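Local coordinates for protein pyridoxine 4-oxidase (Mesorhizobium loti, PDB 4HA6) that oxidises pyridoxine at its 4-hydroxymethyl group to give pyridoxal, using FAD as cofactor, at residues 97-102 and 362-367; 101-106 and 110-115; 451-454 and 460-463. All blocks are in the same frame, centred on the assembly; numbering follows the deposited sequence.

Interaction 1: residues 97-102 and 362-367; sequences PSDFQA and ITHPTS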
ATOM      1  N   PRO A  97     -12.510   7.803  -8.014  1.00 13.70           N
ATOM      2  CA  PRO A  97     -13.397   8.638  -7.184  1.00  8.29           C
ATOM      3  C   PRO A  97     -14.406   7.845  -6.348  1.00 11.78           C
ATOM      4  O   PRO A  97     -14.658   8.206  -5.188  1.00  9.70           O
ATOM      5  CB  PRO A  97     -14.151   9.472  -8.222  1.00  4.80           C
ATOM      6  CG  PRO A  97     -13.116   9.685  -9.316  1.00 11.00           C
ATOM      7  CD  PRO A  97     -12.347   8.354  -9.377  1.00  7.65           C
ATOM      8  N   SER A  98     -14.976   6.789  -6.923  1.00  8.43           N
ATOM      9  CA  SER A  98     -15.930   5.955  -6.199  1.00  9.69           C
ATOM     10  C   SER A  98     -15.296   5.258  -4.984  1.00 13.37           C
ATOM     11  O   SER A  98     -15.996   4.976  -3.999  1.00  9.10           O
ATOM     12  CB  SER A  98     -16.566   4.931  -7.131  1.00  8.07           C
ATOM     13  OG  SER A  98     -17.340   5.565  -8.139  1.00 12.07           O
ATOM     14  N   ASP A  99     -13.988   4.981  -5.052  1.00  7.07           N
ATOM     15  CA  ASP A  99     -13.274   4.380  -3.914  1.00  5.33           C
ATOM     16  C   ASP A  99     -13.428   5.281  -2.702  1.00  7.17           C
ATOM     17  O   ASP A  99     -13.605   4.821  -1.575  1.00  6.53           O
ATOM     18  CB  ASP A  99     -11.767   4.248  -4.177  1.00  4.09           C
ATOM     19  CG  ASP A  99     -11.428   3.346  -5.346  1.00  7.08           C
ATOM     20  OD1 ASP A  99     -12.304   2.581  -5.806  1.00 10.92           O
ATOM     21  OD2 ASP A  99     -10.248   3.380  -5.790  1.00  7.17           O
ATOM     22  N   PHE A 100     -13.330   6.583  -2.946  1.00 10.74           N
ATOM     23  CA  PHE A 100     -13.333   7.562  -1.871  1.00  8.65           C
ATOM     24  C   PHE A 100     -14.750   7.930  -1.441  1.00 10.77           C
ATOM     25  O   PHE A 100     -14.961   8.351  -0.302  1.00  5.67           O
ATOM     26  CB  PHE A 100     -12.508   8.788  -2.269  1.00  7.87           C
ATOM     27  CG  PHE A 100     -11.065   8.473  -2.505  1.00  6.62           C
ATOM     28  CD1 PHE A 100     -10.203   8.270  -1.432  1.00  5.15           C
ATOM     29  CD2 PHE A 100     -10.569   8.353  -3.800  1.00  8.11           C
ATOM     30  CE1 PHE A 100      -8.862   7.967  -1.645  1.00  5.31           C
ATOM     31  CE2 PHE A 100      -9.223   8.054  -4.023  1.00  6.54           C
ATOM     32  CZ  PHE A 100      -8.375   7.852  -2.953  1.00  7.04           C
ATOM     33  N   GLN A 101     -15.723   7.738  -2.334  1.00  7.17           N
ATOM     34  CA  GLN A 101     -17.118   7.891  -1.949  1.00  6.98           C
ATOM     35  C   GLN A 101     -17.435   6.959  -0.788  1.00  9.56           C
ATOM     36  O   GLN A 101     -18.174   7.326   0.130  1.00 10.33           O
ATOM     37  CB  GLN A 101     -18.062   7.602  -3.126  1.00 13.44           C
ATOM     38  CG  GLN A 101     -19.546   7.759  -2.760  1.00 13.69           C
ATOM     39  CD  GLN A 101     -19.884   9.163  -2.259  1.00 20.56           C
ATOM     40  OE1 GLN A 101     -19.582  10.159  -2.921  1.00 27.07           O
ATOM     41  NE2 GLN A 101     -20.502   9.246  -1.079  1.00 20.46           N
ATOM     42  N   ALA A 102     -16.873   5.753  -0.829  1.00  9.71           N
ATOM     43  CA  ALA A 102     -17.051   4.793   0.252  1.00  7.83           C
ATOM     44  C   ALA A 102     -16.416   5.282   1.558  1.00  7.82           C
ATOM     45  O   ALA A 102     -16.916   4.970   2.643  1.00 13.01           O
ATOM     46  CB  ALA A 102     -16.504   3.424  -0.144  1.00  7.17           C
ATOM     47  N   ILE A 362      -8.263  -8.734  -8.340  1.00  1.55           N
ATOM     48  CA  ILE A 362      -9.545  -8.045  -8.192  1.00  3.20           C
ATOM     49  C   ILE A 362      -9.279  -6.754  -7.430  1.00  8.12           C
ATOM     50  O   ILE A 362      -8.356  -6.688  -6.602  1.00  3.92           O
ATOM     51  CB  ILE A 362     -10.601  -8.905  -7.447  1.00  4.41           C
ATOM     52  CG1 ILE A 362     -10.122  -9.261  -6.026  1.00  1.39           C
ATOM     53  CG2 ILE A 362     -10.915 -10.159  -8.256  1.00  3.74           C
ATOM     54  CD1 ILE A 362     -11.196  -9.931  -5.197  1.00  7.08           C
ATOM     55  N   THR A 363     -10.066  -5.718  -7.702  1.00  5.61           N
ATOM     56  CA  THR A 363      -9.680  -4.394  -7.211  1.00  3.16           C
ATOM     57  C   THR A 363     -10.275  -4.020  -5.872  1.00  4.30           C
ATOM     58  O   THR A 363      -9.723  -3.160  -5.173  1.00  8.63           O
ATOM     59  CB  THR A 363     -10.050  -3.294  -8.211  1.00  7.61           C
ATOM     60  OG1 THR A 363     -11.404  -3.482  -8.639  1.00  6.08           O
ATOM     61  CG2 THR A 363      -9.121  -3.332  -9.415  1.00  4.26           C
ATOM     62  N   HIS A 364     -11.407  -4.631  -5.516  1.00  4.20           N
ATOM     63  CA  HIS A 364     -12.094  -4.292  -4.262  1.00  2.60           C
ATOM     64  C   HIS A 364     -12.558  -5.567  -3.541  1.00  5.06           C
ATOM     65  O   HIS A 364     -13.756  -5.863  -3.504  1.00  1.42           O
ATOM     66  CB  HIS A 364     -13.290  -3.376  -4.560  1.00  3.47           C
ATOM     67  CG  HIS A 364     -12.914  -2.106  -5.257  1.00  7.95           C
ATOM     68  ND1 HIS A 364     -12.825  -2.010  -6.629  1.00  4.96           N
ATOM     69  CD2 HIS A 364     -12.547  -0.892  -4.771  1.00  7.49           C
ATOM     70  CE1 HIS A 364     -12.460  -0.781  -6.961  1.00  8.30           C
ATOM     71  NE2 HIS A 364     -12.271  -0.087  -5.850  1.00  5.41           N
ATOM     72  N   PRO A 365     -11.614  -6.335  -2.966  1.00  3.08           N
ATOM     73  CA  PRO A 365     -12.010  -7.585  -2.290  1.00  3.02           C
ATOM     74  C   PRO A 365     -12.981  -7.320  -1.145  1.00  9.37           C
ATOM     75  O   PRO A 365     -12.839  -6.302  -0.436  1.00  4.35           O
ATOM     76  CB  PRO A 365     -10.684  -8.122  -1.721  1.00  4.21           C
ATOM     77  CG  PRO A 365      -9.750  -6.914  -1.669  1.00  3.66           C
ATOM     78  CD  PRO A 365     -10.167  -6.069  -2.859  1.00  5.29           C
ATOM     79  N   THR A 366     -13.961  -8.207  -0.984  1.00  4.16           N
ATOM     80  CA  THR A 366     -14.934  -8.064   0.089  1.00  5.58           C
ATOM     81  C   THR A 366     -14.548  -8.887   1.297  1.00  6.42           C
ATOM     82  O   THR A 366     -15.121  -8.690   2.362  1.00  5.97           O
ATOM     83  CB  THR A 366     -16.389  -8.408  -0.349  1.00  3.73           C
ATOM     84  OG1 THR A 366     -16.483  -9.794  -0.700  1.00  7.64           O
ATOM     85  CG2 THR A 366     -16.788  -7.568  -1.532  1.00  5.04           C
ATOM     86  N   SER A 367     -13.587  -9.807   1.146  1.00  5.58           N
ATOM     87  CA  SER A 367     -13.052 -10.528   2.307  1.00 12.22           C
ATOM     88  C   SER A 367     -12.412  -9.556   3.303  1.00 14.65           C
ATOM     89  O   SER A 367     -11.958  -8.465   2.929  1.00  7.32           O
ATOM     90  CB  SER A 367     -12.020 -11.587   1.887  1.00  8.97           C
ATOM     91  OG  SER A 367     -12.572 -12.479   0.929  1.00  9.76           O
TER
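D99 and H364 meet through one hydrogen bond, from H364 NE2 to D99 OD1, with the donor and acceptor 2.7 Å apart and an N-H...O angle of 152°. D99 OD1 lies evenly between H364 CD2 and H364 CE1, 3.6 Å from each, though somewhat tilted from the ring plane. The nitrogen in turn reaches OD1 from above the carboxylate plane; the two planes are 61° apart. H364 starts with CG anti to its carbonyl carbon (chi1 -58°), which lets the ring continue the course of a CB already directed toward the helix. D99 leaves the helix across the line to the loop, and its carboxylate turns to H364; the side chains cross at about a right angle.

Other polar bonds fix the carboxylate. D99 OD1 also accepts from Q330 NE2, while D99 OD2 takes the backbone N-H groups of A486 and H96. This grip holds a buried negative charge in place, and its presence would probably favour a protonated imidazole. The far ring nitrogen is less firmly tethered: H364 ND1 makes a weak bond to T363 OG1, at 2.9 Å.

The single residue pair buries just 65 Å² in all, and D99 CA and H364 CA stay 8.8 Å apart, so this His-carboxylate hydrogen bond is a polar bridge between separated backbones. The D99 side chain is about 11 Å from the bound FAD. The bridge ties the first turns of helix 97-107, whose F100 packs on helix 114-124, to the loop between strands 355-362 and 370-372, beside helix 392-409.

Interaction 2: residues 101-106 and 110-115; sequences QAWVDA and RRWGWD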
ATOM      1  N   GLN A 101     -15.723   7.738  -2.334  1.00  7.17           N
ATOM      2  CA  GLN A 101     -17.118   7.891  -1.949  1.00  6.98           C
ATOM      3  C   GLN A 101     -17.435   6.959  -0.788  1.00  9.56           C
ATOM      4  O   GLN A 101     -18.174   7.326   0.130  1.00 10.33           O
ATOM      5  CB  GLN A 101     -18.062   7.602  -3.126  1.00 13.44           C
ATOM      6  CG  GLN A 101     -19.546   7.759  -2.760  1.00 13.69           C
ATOM      7  CD  GLN A 101     -19.884   9.163  -2.259  1.00 20.56           C
ATOM      8  OE1 GLN A 101     -19.582  10.159  -2.921  1.00 27.07           O
ATOM      9  NE2 GLN A 101     -20.502   9.246  -1.079  1.00 20.46           N
ATOM     10  N   ALA A 102     -16.873   5.753  -0.829  1.00  9.71           N
ATOM     11  CA  ALA A 102     -17.051   4.793   0.252  1.00  7.83           C
ATOM     12  C   ALA A 102     -16.416   5.282   1.558  1.00  7.82           C
ATOM     13  O   ALA A 102     -16.916   4.970   2.643  1.00 13.01           O
ATOM     14  CB  ALA A 102     -16.504   3.424  -0.144  1.00  7.17           C
ATOM     15  N   TRP A 103     -15.315   6.031   1.462  1.00  3.25           N
ATOM     16  CA  TRP A 103     -14.702   6.623   2.658  1.00  6.94           C
ATOM     17  C   TRP A 103     -15.615   7.682   3.263  1.00  9.66           C
ATOM     18  O   TRP A 103     -15.667   7.843   4.492  1.00  3.84           O
ATOM     19  CB  TRP A 103     -13.352   7.290   2.343  1.00  3.55           C
ATOM     20  CG  TRP A 103     -12.219   6.343   2.024  1.00  4.28           C
ATOM     21  CD1 TRP A 103     -12.316   5.042   1.627  1.00  2.78           C
ATOM     22  CD2 TRP A 103     -10.812   6.644   2.080  1.00  7.63           C
ATOM     23  NE1 TRP A 103     -11.065   4.512   1.430  1.00  4.83           N
ATOM     24  CE2 TRP A 103     -10.121   5.475   1.710  1.00  5.05           C
ATOM     25  CE3 TRP A 103     -10.072   7.786   2.432  1.00  4.42           C
ATOM     26  CZ2 TRP A 103      -8.719   5.414   1.663  1.00  3.24           C
ATOM     27  CZ3 TRP A 103      -8.681   7.728   2.375  1.00  3.97           C
ATOM     28  CH2 TRP A 103      -8.020   6.551   1.995  1.00  3.71           C
ATOM     29  N   VAL A 104     -16.313   8.417   2.390  1.00  7.85           N
ATOM     30  CA  VAL A 104     -17.237   9.470   2.820  1.00 10.91           C
ATOM     31  C   VAL A 104     -18.421   8.855   3.552  1.00  9.33           C
ATOM     32  O   VAL A 104     -18.791   9.303   4.645  1.00 10.49           O
ATOM     33  CB  VAL A 104     -17.764  10.292   1.627  1.00 11.57           C
ATOM     34  CG1 VAL A 104     -18.857  11.243   2.070  1.00 11.71           C
ATOM     35  CG2 VAL A 104     -16.635  11.077   0.994  1.00  9.48           C
ATOM     36  N   ASP A 105     -19.023   7.846   2.930  1.00  9.26           N
ATOM     37  CA  ASP A 105     -20.117   7.113   3.548  1.00  8.45           C
ATOM     38  C   ASP A 105     -19.677   6.537   4.901  1.00 13.04           C
ATOM     39  O   ASP A 105     -20.399   6.634   5.881  1.00  8.58           O
ATOM     40  CB  ASP A 105     -20.597   5.989   2.624  1.00  7.57           C
ATOM     41  CG  ASP A 105     -21.071   6.506   1.269  1.00 14.05           C
ATOM     42  OD1 ASP A 105     -21.387   7.712   1.156  1.00 17.87           O
ATOM     43  OD2 ASP A 105     -21.122   5.707   0.311  1.00 17.89           O
ATOM     44  N   ALA A 106     -18.484   5.948   4.952  1.00 12.93           N
ATOM     45  CA  ALA A 106     -17.997   5.326   6.187  1.00 11.28           C
ATOM     46  C   ALA A 106     -17.711   6.365   7.273  1.00  7.90           C
ATOM     47  O   ALA A 106     -18.057   6.174   8.444  1.00 12.59           O
ATOM     48  CB  ALA A 106     -16.740   4.468   5.901  1.00  9.52           C
ATOM     49  N   ARG A 110     -17.116  14.782   4.243  1.00 10.75           N
ATOM     50  CA  ARG A 110     -16.865  15.125   2.838  0.61 11.62           C
ATOM     51  C   ARG A 110     -15.387  15.267   2.493  1.00 13.05           C
ATOM     52  O   ARG A 110     -14.994  15.204   1.321  1.00  8.04           O
ATOM     53  CB  ARG A 110     -17.520  16.474   2.515  0.61 15.30           C
ATOM     54  CG  ARG A 110     -19.026  16.480   2.352  0.61 19.45           C
ATOM     55  CD  ARG A 110     -19.508  17.893   1.965  0.61 25.29           C
ATOM     56  NE  ARG A 110     -19.295  18.890   3.020  0.61 26.59           N
ATOM     57  CZ  ARG A 110     -18.315  19.793   3.026  0.61 18.48           C
ATOM     58  NH1 ARG A 110     -17.435  19.840   2.033  0.61 18.43           N
ATOM     59  NH2 ARG A 110     -18.212  20.652   4.029  0.61 13.00           N
ATOM     60  N   ARG A 111     -14.567  15.519   3.511  1.00  7.53           N
ATOM     61  CA  ARG A 111     -13.139  15.770   3.304  1.00  9.94           C
ATOM     62  C   ARG A 111     -12.419  14.589   2.678  1.00 10.92           C
ATOM     63  O   ARG A 111     -11.336  14.744   2.103  1.00 11.19           O
ATOM     64  CB  ARG A 111     -12.466  16.136   4.623  1.00  9.96           C
ATOM     65  CG  ARG A 111     -12.713  15.134   5.729  1.00 23.51           C
ATOM     66  CD  ARG A 111     -12.294  15.725   7.063  1.00 28.90           C
ATOM     67  NE  ARG A 111     -10.899  16.087   6.943  1.00 32.28           N
ATOM     68  CZ  ARG A 111     -10.016  16.026   7.924  1.00 28.89           C
ATOM     69  NH1 ARG A 111     -10.378  15.634   9.138  1.00 36.23           N
ATOM     70  NH2 ARG A 111      -8.764  16.350   7.663  1.00 29.13           N
ATOM     71  N   TRP A 112     -13.043  13.417   2.778  1.00  7.16           N
ATOM     72  CA  TRP A 112     -12.447  12.182   2.320  1.00  7.01           C
ATOM     73  C   TRP A 112     -12.963  11.801   0.943  1.00  9.14           C
ATOM     74  O   TRP A 112     -12.716  10.693   0.470  1.00  9.97           O
ATOM     75  CB  TRP A 112     -12.731  11.071   3.342  1.00  8.70           C
ATOM     76  CG  TRP A 112     -12.015  11.320   4.662  1.00  8.65           C
ATOM     77  CD1 TRP A 112     -12.585  11.551   5.893  1.00  6.46           C
ATOM     78  CD2 TRP A 112     -10.600  11.397   4.860  1.00  3.76           C
ATOM     79  NE1 TRP A 112     -11.597  11.742   6.844  1.00  5.54           N
ATOM     80  CE2 TRP A 112     -10.372  11.655   6.230  1.00  6.78           C
ATOM     81  CE3 TRP A 112      -9.498  11.257   4.015  1.00 10.09           C
ATOM     82  CZ2 TRP A 112      -9.100  11.782   6.760  1.00 10.07           C
ATOM     83  CZ3 TRP A 112      -8.239  11.388   4.543  1.00 14.56           C
ATOM     84  CH2 TRP A 112      -8.046  11.645   5.902  1.00  4.15           C
ATOM     85  N   GLY A 113     -13.695  12.715   0.306  1.00  8.48           N
ATOM     86  CA  GLY A 113     -14.208  12.484  -1.036  1.00  8.03           C
ATOM     87  C   GLY A 113     -13.244  12.989  -2.090  1.00  8.59           C
ATOM     88  O   GLY A 113     -12.401  13.846  -1.799  1.00  7.58           O
ATOM     89  N   TRP A 114     -13.357  12.450  -3.304  1.00  4.66           N
ATOM     90  CA  TRP A 114     -12.468  12.808  -4.407  1.00  9.71           C
ATOM     91  C   TRP A 114     -12.341  14.332  -4.610  1.00  8.56           C
ATOM     92  O   TRP A 114     -11.232  14.855  -4.786  1.00  7.57           O
ATOM     93  CB  TRP A 114     -12.973  12.160  -5.698  1.00  9.68           C
ATOM     94  CG  TRP A 114     -12.122  12.442  -6.900  1.00 13.12           C
ATOM     95  CD1 TRP A 114     -12.324  13.417  -7.844  1.00 14.06           C
ATOM     96  CD2 TRP A 114     -10.949  11.728  -7.305  1.00  6.64           C
ATOM     97  NE1 TRP A 114     -11.334  13.359  -8.800  1.00 14.27           N
ATOM     98  CE2 TRP A 114     -10.476  12.333  -8.494  1.00 14.22           C
ATOM     99  CE3 TRP A 114     -10.244  10.640  -6.771  1.00  9.98           C
ATOM    100  CZ2 TRP A 114      -9.337  11.876  -9.171  1.00 10.82           C
ATOM    101  CZ3 TRP A 114      -9.109  10.193  -7.433  1.00  8.37           C
ATOM    102  CH2 TRP A 114      -8.668  10.806  -8.627  1.00  8.63           C
ATOM    103  N   ASP A 115     -13.473  15.034  -4.585  1.00 10.99           N
ATOM    104  CA  ASP A 115     -13.487  16.480  -4.829  1.00 15.80           C
ATOM    105  C   ASP A 115     -12.626  17.233  -3.823  1.00 16.51           C
ATOM    106  O   ASP A 115     -11.883  18.137  -4.197  1.00 10.48           O
ATOM    107  CB  ASP A 115     -14.913  17.032  -4.772  1.00 14.26           C
ATOM    108  CG  ASP A 115     -15.740  16.647  -5.982  1.00 23.99           C
ATOM    109  OD1 ASP A 115     -15.154  16.341  -7.047  1.00 20.78           O
ATOM    110  OD2 ASP A 115     -16.983  16.657  -5.863  1.00 34.44           O
TER
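Beside the contact of V104 with G113, the side chain of Q101 bonds its own helix, Q101 NE2 to D105 OD1, over 2.9 Å with an N-H...O angle of 144°; no hydrogen bond crosses between the segments. The acceptor lies nearly in the amide plane of Q101, while NE2 stands above the D105 carboxylate plane, and the bond braces one turn of the helix that carries V104. From that turn V104 presses its CG2 methyl against the backbone of the second segment. V104 CG2 is 3.4 Å from G113 N and 3.5 Å from G113 CA, the latter tighter than usual for two carbons. With V104 CG1 anti to the backbone N (chi1 172°), CG2 is left facing G113, and CG1 approaches R110 CA loosely.

Geometrically this is the turn between two successive helices: helix 97-107 ends, a 3-10 turn at 110-112 redirects the chain, and G113 serves as N-cap residue of helix 114-124. The turn is closed by G113 N bonding R110 O at 3.0 Å.

Two indoles fill the inner side. W103 CE3 and W112 CE3 are 3.9 Å apart; W112 CE3 stands at the edge of the W103 ring, near its plane, yet the planes differ by 62° and the six-membered rings are 6.0 Å apart between centroids, an oblique pairing. Behind them W103 CB and W112 CB approach to 4.0 Å. R111 CG covers one W112 face near its rim. Both indole N-H groups are satisfied by loop carbonyls, W103 NE1 by N483 O and W112 NE1 by A463 O, and both rings also touch I496 of helix 490-506.

Interaction 3: residues 451-454 and 460-463; sequences CRMG and VVDA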
ATOM      1  N   CYS A 451      -7.111  -0.043  11.679  1.00  4.25           N
ATOM      2  CA  CYS A 451      -7.534   0.950  12.656  1.00  3.27           C
ATOM      3  C   CYS A 451      -8.589   1.795  11.951  1.00  5.69           C
ATOM      4  O   CYS A 451      -8.418   3.002  11.786  1.00  4.14           O
ATOM      5  CB  CYS A 451      -6.356   1.814  13.105  1.00  3.31           C
ATOM      6  SG  CYS A 451      -5.052   0.920  14.081  1.00  3.80           S
ATOM      7  N   ARG A 452      -9.680   1.154  11.522  1.00  6.50           N
ATOM      8  CA  ARG A 452     -10.574   1.808  10.550  1.00 13.39           C
ATOM      9  C   ARG A 452     -11.188   3.118  11.035  1.00  6.60           C
ATOM     10  O   ARG A 452     -11.651   3.252  12.189  1.00  7.73           O
ATOM     11  CB  ARG A 452     -11.667   0.862  10.022  1.00 13.89           C
ATOM     12  CG  ARG A 452     -12.770   0.592  11.005  1.00 17.44           C
ATOM     13  CD  ARG A 452     -13.889  -0.297  10.449  1.00 11.08           C
ATOM     14  NE  ARG A 452     -14.787  -0.600  11.558  1.00 13.18           N
ATOM     15  CZ  ARG A 452     -15.779   0.199  11.944  1.00 13.78           C
ATOM     16  NH1 ARG A 452     -16.017   1.323  11.282  1.00  9.02           N
ATOM     17  NH2 ARG A 452     -16.542  -0.133  12.979  1.00  7.02           N
ATOM     18  N   MET A 453     -11.147   4.096  10.147  1.00  4.98           N
ATOM     19  CA  MET A 453     -11.857   5.343  10.342  1.00  9.11           C
ATOM     20  C   MET A 453     -13.337   5.092  10.101  1.00  8.20           C
ATOM     21  O   MET A 453     -13.704   4.422   9.124  1.00  6.81           O
ATOM     22  CB  MET A 453     -11.324   6.378   9.350  1.00 10.00           C
ATOM     23  CG  MET A 453     -12.136   7.651   9.287  1.00 12.92           C
ATOM     24  SD  MET A 453     -11.468   8.858   8.115  1.00  9.49           S
ATOM     25  CE  MET A 453     -11.610   7.954   6.563  1.00  6.55           C
ATOM     26  N   GLY A 454     -14.197   5.607  10.983  1.00  4.93           N
ATOM     27  CA  GLY A 454     -15.634   5.445  10.790  1.00  5.40           C
ATOM     28  C   GLY A 454     -16.438   6.363  11.695  1.00  8.22           C
ATOM     29  O   GLY A 454     -15.934   6.846  12.721  1.00  6.35           O
ATOM     30  N   VAL A 460     -12.340   2.654  14.978  1.00  6.06           N
ATOM     31  CA  VAL A 460     -11.131   2.937  15.764  1.00  3.94           C
ATOM     32  C   VAL A 460     -10.788   4.418  15.821  1.00  8.94           C
ATOM     33  O   VAL A 460     -10.468   4.943  16.908  1.00 11.31           O
ATOM     34  CB  VAL A 460      -9.938   2.093  15.337  1.00  5.46           C
ATOM     35  CG1 VAL A 460      -8.687   2.435  16.194  1.00  3.34           C
ATOM     36  CG2 VAL A 460     -10.285   0.628  15.484  1.00  7.31           C
ATOM     37  N   VAL A 461     -10.870   5.097  14.673  1.00  3.33           N
ATOM     38  CA  VAL A 461     -10.722   6.549  14.656  1.00  5.45           C
ATOM     39  C   VAL A 461     -11.935   7.240  14.049  1.00  7.30           C
ATOM     40  O   VAL A 461     -12.729   6.617  13.323  1.00  4.84           O
ATOM     41  CB  VAL A 461      -9.437   7.009  13.945  1.00  6.53           C
ATOM     42  CG1 VAL A 461      -8.237   6.425  14.646  1.00  2.61           C
ATOM     43  CG2 VAL A 461      -9.443   6.591  12.463  1.00  2.84           C
ATOM     44  N   ASP A 462     -12.108   8.514  14.395  1.00  5.27           N
ATOM     45  CA  ASP A 462     -13.187   9.297  13.815  1.00  8.89           C
ATOM     46  C   ASP A 462     -12.675   9.905  12.524  1.00  8.52           C
ATOM     47  O   ASP A 462     -11.582   9.552  12.080  1.00 11.34           O
ATOM     48  CB  ASP A 462     -13.727  10.361  14.794  1.00  4.59           C
ATOM     49  CG  ASP A 462     -12.675  11.403  15.224  1.00 13.66           C
ATOM     50  OD1 ASP A 462     -11.607  11.549  14.593  1.00  7.47           O
ATOM     51  OD2 ASP A 462     -12.934  12.113  16.221  1.00 18.48           O
ATOM     52  N   ALA A 463     -13.435  10.837  11.952  1.00  6.05           N
ATOM     53  CA  ALA A 463     -13.122  11.409  10.647  1.00 12.34           C
ATOM     54  C   ALA A 463     -11.907  12.317  10.712  1.00 10.47           C
ATOM     55  O   ALA A 463     -11.309  12.638   9.684  1.00 12.76           O
ATOM     56  CB  ALA A 463     -14.324  12.169  10.107  1.00  9.18           C
TER
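M453 and V461 form the close-packed centre of this contact, their backbones joined by a single beta bridge. G454 N donates to V461 O over 2.9 Å at 161°, and V461 N donates to R452 O over 3.2 Å at 168°. R452 O is gripped twice, since V460 N reaches it as well, at 2.9 Å. This second donor lies nearly along the carbonyl direction, whereas V461 N comes from above the carbonyl plane. The two amides thus reach R452 O from different directions; the V460 bond is the shorter but the more bent.

Side chains tighten this part further. V461 CG2, set between its own backbone N and carbonyl carbon, comes within 3.4 Å of M453 CA and 3.6 Å of M453 CB. M453 CG in turn comes up to D462 O at 3.4 Å. At the buried end, V460 CG1 meets C451 CB at 3.9 Å, beside helix 252-262, where C451 packs on P257 and L260.

The other margin is looser. The sulfur M453 SD gets no nearer than 4.0 Å to A463 CA, and D462 and A463 are partly exposed. R452 starts away from 460-463, and its guanidinium forms salt bridges with D456 and D284, while D462 uses its carboxylate on R466 and on the backbone N-H of N464.

The hydrogen-bond pattern is that of a parallel bridge, and the end-to-end directions of the segments differ by 48°. A parallel bridge thus closes the short 455-459 loop, in contrast to the antiparallel pairing of a beta hairpin, within the GMC C-terminal family region and packed beside strand 473-475 of the parallel Rossmann-type FAD-domain sheet.

Overall arrangement
Interactions 1 and 2 share helix 97-107, with Q101 and A102 common to both, and their centres are about 12 Å apart; F100 joins them by packing on W112 and W114. Interaction 3 lies about 13 Å from interaction 2, centre to centre, and touches it directly, through W112 against M453 and A463. Interactions 1 and 3 do not touch, their centres being about 17 Å apart. Along the chain, 97-102 and the local turn within 101-115 come first, then 362-367, then 451-463. Helix 97-107 and the turn after it thus meet two later loops; the side chains of D99, W103 and C451 lie about 11, 11 and 10 Å from the bound FAD.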